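Local coordinates for protein paenibacillus xanthan lyase (Paenibacillus, PDB 6F2P) that catalyses the eliminative cleavage of the bacterial polysaccharide xanthan, as a calcium-containing lyase of polysaccharide lyase family 8, at residues T657-W662 against G670-N675; A678-K683 against F689-S694. All blocks are in the same frame, centred on the assembly; numbering follows the deposited sequence.

Interaction 1. Residues T657-W662 against G670-N675; sequences TGINFW and GLVTSN
Ser674 OG gives its hydrogen bond to the carbonyl oxygen of Arg676, so the hydroxyl turns to the loop after its strand, and the CB of Ser674 is what meets Phe661. That CB sits almost centrally over one face of the Phe661 ring, 3.6 Å from its centroid and 8° off the normal, a CH-pi contact. The opposite face of the ring carries CG2 of Ile659, offset toward the rim, which leaves the phenyl layered between a neighbour from its own strand and one from 670-675. With CG anti to the carbonyl carbon (chi1 -70°), the ring of Phe661 reaches across to the facing strand, where CZ comes 3.9 Å from Val672 O, at the ring edge and near its plane. Phe661 CZ also meets the methyl CG1 of Val672 at 4.0 Å. A serine in place of this phenylalanine would probably leave Ser674 CB and Val672 CG1 facing a gap between the sheets. No hydrogen bond crosses between the segments: their strand axes are 9.0 Å apart and turned by 25°, the spacing of two sheets packed face to face in the C-terminal beta-sandwich domain of family 8 lyases. Ile659 pushes its terminal CD1 against Val672 CB at 3.7 Å, the two side chains passing each other in opposite directions. Val669 and Thr667 of strand 667-669 also pack against this phenyl ring.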
loop_
_atom_site.group_PDB
_atom_site.type_symbol
_atom_site.label_atom_id
_atom_site.label_comp_id
_atom_site.label_asym_id
_atom_site.label_seq_id
_atom_site.Cartn_x
_atom_site.Cartn_y
_atom_site.Cartn_z
ATOM N N THR A 657 -7.287 -13.636 13.040
ATOM C CA THR A 657 -7.784 -12.364 13.545
ATOM C C THR A 657 -7.182 -11.232 12.732
ATOM O O THR A 657 -5.997 -11.252 12.420
ATOM C CB THR A 657 -7.413 -12.158 15.028
ATOM O OG1 THR A 657 -7.753 -13.331 15.790
ATOM C CG2 THR A 657 -8.130 -10.955 15.594
ATOM N N GLY A 658 -8.005 -10.255 12.369
ATOM C CA GLY A 658 -7.521 -9.061 11.700
ATOM C C GLY A 658 -7.791 -7.847 12.572
ATOM O O GLY A 658 -8.865 -7.734 13.178
ATOM N N ILE A 659 -6.820 -6.940 12.655
ATOM C CA ILE A 659 -6.982 -5.729 13.451
ATOM C C ILE A 659 -6.421 -4.493 12.759
ATOM O O ILE A 659 -5.288 -4.509 12.290
ATOM C CB ILE A 659 -6.237 -5.828 14.781
ATOM C CG1 ILE A 659 -6.564 -7.139 15.507
ATOM C CG2 ILE A 659 -6.541 -4.601 15.640
ATOM C CD1 ILE A 659 -5.767 -7.349 16.781
ATOM N N ASN A 660 -7.208 -3.419 12.711
ATOM C CA ASN A 660 -6.690 -2.121 12.304
ATOM C C ASN A 660 -6.555 -1.179 13.508
ATOM O O ASN A 660 -7.521 -0.945 14.234
ATOM C CB ASN A 660 -7.572 -1.490 11.228
ATOM C CG ASN A 660 -7.504 -2.230 9.890
ATOM O OD1 ASN A 660 -6.496 -2.860 9.563
ATOM N ND2 ASN A 660 -8.583 -2.141 9.107
ATOM N N PHE A 661 -5.347 -0.657 13.716
ATOM C CA PHE A 661 -5.067 0.311 14.772
ATOM C C PHE A 661 -4.990 1.728 14.198
ATOM O O PHE A 661 -4.161 2.007 13.324
ATOM C CB PHE A 661 -3.733 -0.014 15.440
ATOM C CG PHE A 661 -3.749 -1.258 16.281
ATOM C CD1 PHE A 661 -4.194 -1.217 17.593
ATOM C CD2 PHE A 661 -3.292 -2.462 15.774
ATOM C CE1 PHE A 661 -4.199 -2.362 18.385
ATOM C CE2 PHE A 661 -3.291 -3.606 16.557
ATOM C CZ PHE A 661 -3.743 -3.553 17.864
ATOM N N TRP A 662 -5.831 2.624 14.709
ATOM C CA TRP A 662 -5.992 3.959 14.127
ATOM C C TRP A 662 -5.133 5.070 14.738
ATOM O O TRP A 662 -4.994 6.142 14.145
ATOM C CB TRP A 662 -7.464 4.375 14.169
ATOM C CG TRP A 662 -8.324 3.539 13.283
ATOM C CD1 TRP A 662 -9.260 2.628 13.670
ATOM C CD2 TRP A 662 -8.317 3.522 11.850
ATOM N NE1 TRP A 662 -9.840 2.047 12.569
ATOM C CE2 TRP A 662 -9.280 2.581 11.439
ATOM C CE3 TRP A 662 -7.596 4.219 10.875
ATOM C CZ2 TRP A 662 -9.538 2.316 10.095
ATOM C CZ3 TRP A 662 -7.854 3.956 9.542
ATOM C CH2 TRP A 662 -8.813 3.009 9.165
ATOM N N GLY A 670 -8.124 -7.629 21.752
ATOM C CA GLY A 670 -7.850 -9.049 21.683
ATOM C C GLY A 670 -6.580 -9.338 22.470
ATOM O O GLY A 670 -6.437 -8.893 23.606
ATOM N N LEU A 671 -5.656 -10.075 21.863
ATOM C CA LEU A 671 -4.376 -10.383 22.494
ATOM C C LEU A 671 -3.311 -9.367 22.114
ATOM O O LEU A 671 -2.203 -9.398 22.640
ATOM C CB LEU A 671 -3.901 -11.778 22.078
ATOM C CG LEU A 671 -4.902 -12.914 22.322
ATOM C CD1 LEU A 671 -4.315 -14.242 21.927
ATOM C CD2 LEU A 671 -5.368 -12.943 23.774
ATOM N N VAL A 672 -3.648 -8.463 21.203
ATOM C CA VAL A 672 -2.633 -7.658 20.544
ATOM C C VAL A 672 -2.579 -6.218 21.038
ATOM O O VAL A 672 -3.603 -5.550 21.204
ATOM C CB VAL A 672 -2.819 -7.672 19.013
ATOM C CG1 VAL A 672 -1.653 -6.973 18.325
ATOM C CG2 VAL A 672 -2.955 -9.097 18.508
ATOM N N THR A 673 -1.362 -5.750 21.272
ATOM C CA THR A 673 -1.131 -4.361 21.606
ATOM C C THR A 673 -0.217 -3.768 20.544
ATOM O O THR A 673 0.769 -4.398 20.151
ATOM C CB THR A 673 -0.476 -4.211 23.001
ATOM O OG1 THR A 673 -1.369 -4.698 24.018
ATOM C CG2 THR A 673 -0.145 -2.757 23.282
ATOM N N SER A 674 -0.565 -2.575 20.061
ATOM C CA SER A 674 0.292 -1.824 19.148
ATOM C C SER A 674 0.459 -0.404 19.649
ATOM O O SER A 674 -0.482 0.190 20.179
ATOM C CB SER A 674 -0.284 -1.799 17.730
ATOM O OG SER A 674 0.471 -0.933 16.892
ATOM N N ASN A 675 1.658 0.140 19.477
ATOM C CA ASN A 675 1.926 1.509 19.895
ATOM C C ASN A 675 1.894 2.473 18.713
ATOM O O ASN A 675 2.208 3.646 18.862
ATOM C CB ASN A 675 3.276 1.602 20.612
ATOM C CG ASN A 675 4.456 1.477 19.661
ATOM O OD1 ASN A 675 4.359 0.840 18.615
ATOM N ND2 ASN A 675 5.578 2.084 20.025
#

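Interaction 2. Residues A678-K683 against F689-S694; sequences ASVMTK and FEISVS
Six backbone hydrogen bonds join Ala678-Lys683 to Phe689-Ser694, in pairs at Ser679 with Ser694, Met681 with Ser692 and Lys683 with Glu690. In the middle pair Ser692 N reaches Met681 O at 2.7 Å, nearly along the C=O axis, and Met681 N returns to Ser692 O at 2.9 Å. Glu690 N to Lys683 O is close to straight, 173° at the hydrogen. Between these pairs the same carbonyls take CA-H...O contacts, such as Val680 CA to Ser692 O at 3.2 Å. Apolar contacts gather on the face of Val680, Thr682, Ile691 and Val693. Val680 and Ile691 lie side by side there, CG1 to CG2 3.9 Å. With its CG2 anti to the carbonyl carbon (chi1 68° for OG1), Thr682 lays this methyl alongside Ile691, 4.0 Å from CG1. The Phe689 ring approaches obliquely, its CE1 3.9 Å from Thr682 CB. The other face is mostly polar, with Ser679, Ser692, Ser694, Glu690 and Lys683 beside the apolar Met681. Ser692 OG bonds to Thr460 OG1 and the Asp461 carbonyl, and Ser694 OG to the Gly459 carbonyl, all on strand 457-462 of another sheet; Ser692 OG also bonds to Lys746 NZ of the adjoining strand 744-750, and Lys683 NZ to the Leu654 carbonyl in a turn. Alternating hydrogen-bonded and non-hydrogen-bonded pairs across two strands consecutive in the chain make an antiparallel beta hairpin, here within one sheet of the C-terminal beta-sandwich domain.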
loop_
_atom_site.group_PDB
_atom_site.type_symbol
_atom_site.label_atom_id
_atom_site.label_comp_id
_atom_site.label_asym_id
_atom_site.label_seq_id
_atom_site.Cartn_x
_atom_site.Cartn_y
_atom_site.Cartn_z
ATOM N N ALA A 678 -1.368 0.778 12.552
ATOM C CA ALA A 678 -0.907 -0.474 11.979
ATOM C C ALA A 678 -2.067 -1.312 11.498
ATOM O O ALA A 678 -3.175 -1.210 12.013
ATOM C CB ALA A 678 -0.123 -1.244 13.014
ATOM N N SER A 679 -1.814 -2.150 10.508
ATOM C CA SER A 679 -2.765 -3.184 10.160
ATOM C C SER A 679 -2.118 -4.512 10.547
ATOM O O SER A 679 -0.963 -4.771 10.214
ATOM C CB SER A 679 -3.080 -3.138 8.676
ATOM O OG SER A 679 -4.108 -4.055 8.360
ATOM N N VAL A 680 -2.846 -5.340 11.287
ATOM C CA VAL A 680 -2.264 -6.546 11.863
ATOM C C VAL A 680 -3.173 -7.743 11.637
ATOM O O VAL A 680 -4.396 -7.616 11.721
ATOM C CB VAL A 680 -2.044 -6.362 13.371
ATOM C CG1 VAL A 680 -1.438 -7.608 13.997
ATOM C CG2 VAL A 680 -1.173 -5.143 13.617
ATOM N N MET A 681 -2.584 -8.897 11.329
ATOM C CA MET A 681 -3.355 -10.128 11.204
ATOM C C MET A 681 -2.636 -11.286 11.896
ATOM O O MET A 681 -1.427 -11.435 11.755
ATOM C CB MET A 681 -3.653 -10.440 9.735
ATOM C CG MET A 681 -4.472 -11.702 9.515
ATOM S SD MET A 681 -5.336 -11.747 7.922
ATOM C CE MET A 681 -6.713 -10.672 8.298
ATOM N N THR A 682 -3.380 -12.082 12.664
ATOM C CA THR A 682 -2.810 -13.219 13.385
ATOM C C THR A 682 -3.419 -14.546 12.933
ATOM O O THR A 682 -4.602 -14.623 12.600
ATOM C CB THR A 682 -2.994 -13.082 14.919
ATOM O OG1 THR A 682 -4.385 -13.191 15.255
ATOM C CG2 THR A 682 -2.443 -11.739 15.432
ATOM N N LYS A 683 -2.593 -15.585 12.908
ATOM C CA LYS A 683 -3.063 -16.949 12.687
ATOM C C LYS A 683 -2.553 -17.853 13.814
ATOM O O LYS A 683 -1.341 -17.968 14.033
ATOM C CB LYS A 683 -2.593 -17.470 11.328
ATOM C CG LYS A 683 -2.723 -18.973 11.145
ATOM C CD LYS A 683 -4.161 -19.410 10.912
ATOM C CE LYS A 683 -4.325 -20.924 11.142
ATOM N NZ LYS A 683 -5.480 -21.509 10.377
ATOM N N PHE A 689 2.036 -19.634 16.369
ATOM C CA PHE A 689 1.299 -18.389 16.348
ATOM C C PHE A 689 2.015 -17.441 15.403
ATOM O O PHE A 689 3.191 -17.124 15.602
ATOM C CB PHE A 689 1.257 -17.792 17.745
ATOM C CG PHE A 689 0.200 -16.767 17.926
ATOM C CD1 PHE A 689 0.367 -15.488 17.430
ATOM C CD2 PHE A 689 -0.965 -17.075 18.603
ATOM C CE1 PHE A 689 -0.623 -14.534 17.596
ATOM C CE2 PHE A 689 -1.953 -16.133 18.772
ATOM C CZ PHE A 689 -1.783 -14.859 18.271
ATOM N N GLU A 690 1.311 -16.993 14.368
ATOM C CA GLU A 690 1.921 -16.116 13.381
ATOM C C GLU A 690 1.271 -14.735 13.376
ATOM O O GLU A 690 0.053 -14.602 13.520
ATOM C CB GLU A 690 1.856 -16.752 12.000
ATOM C CG GLU A 690 2.391 -15.865 10.909
ATOM C CD GLU A 690 2.229 -16.472 9.532
ATOM O OE1 GLU A 690 1.573 -17.528 9.410
ATOM O OE2 GLU A 690 2.764 -15.885 8.573
ATOM N N ILE A 691 2.096 -13.706 13.224
ATOM C CA ILE A 691 1.605 -12.337 13.178
ATOM C C ILE A 691 2.103 -11.593 11.938
ATOM O O ILE A 691 3.283 -11.654 11.591
ATOM C CB ILE A 691 2.021 -11.558 14.426
ATOM C CG1 ILE A 691 1.486 -12.244 15.678
ATOM C CG2 ILE A 691 1.517 -10.119 14.349
ATOM C CD1 ILE A 691 2.564 -12.691 16.631
ATOM N N SER A 692 1.194 -10.903 11.263
ATOM C CA SER A 692 1.559 -10.085 10.113
ATOM C C SER A 692 1.303 -8.617 10.426
ATOM O O SER A 692 0.224 -8.259 10.905
ATOM C CB SER A 692 0.763 -10.502 8.883
ATOM O OG SER A 692 1.201 -9.807 7.727
ATOM N N VAL A 693 2.299 -7.770 10.177
ATOM C CA VAL A 693 2.192 -6.345 10.490
ATOM C C VAL A 693 2.554 -5.465 9.301
ATOM O O VAL A 693 3.484 -5.778 8.557
ATOM C CB VAL A 693 3.132 -5.967 11.643
ATOM C CG1 VAL A 693 2.849 -4.544 12.125
ATOM C CG2 VAL A 693 2.985 -6.950 12.772
ATOM N N SER A 694 1.835 -4.361 9.123
ATOM C CA SER A 694 2.213 -3.377 8.113
ATOM C C SER A 694 1.900 -1.982 8.612
ATOM O O SER A 694 1.058 -1.809 9.484
ATOM C CB SER A 694 1.469 -3.625 6.804
ATOM O OG SER A 694 0.126 -3.192 6.906
#

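Both contacts are largely buried in the same beta-sandwich, with centres about 8 Å apart. Interaction 2 joins adjacent strands within one sheet and rests on main-chain hydrogen bonds, whereas interaction 1 spans from that sheet to the other, has no hydrogen bond across it and rests mainly on apolar and CH-pi side-chain packing. Strand 656-661 of interaction 1 pairs with strand 678-684 of interaction 2, Ile659 N lying 2.7 Å from Val680 O, a probable hydrogen bond. Val680 and Thr682 face the same intersheet core as Phe661 and Val672. The reverse, largely polar face of 678-683 and 689-694, which includes the partly exposed Lys683 and Glu690, instead meets strand 457-462, an outer strand of a super-sandwich domain sheet.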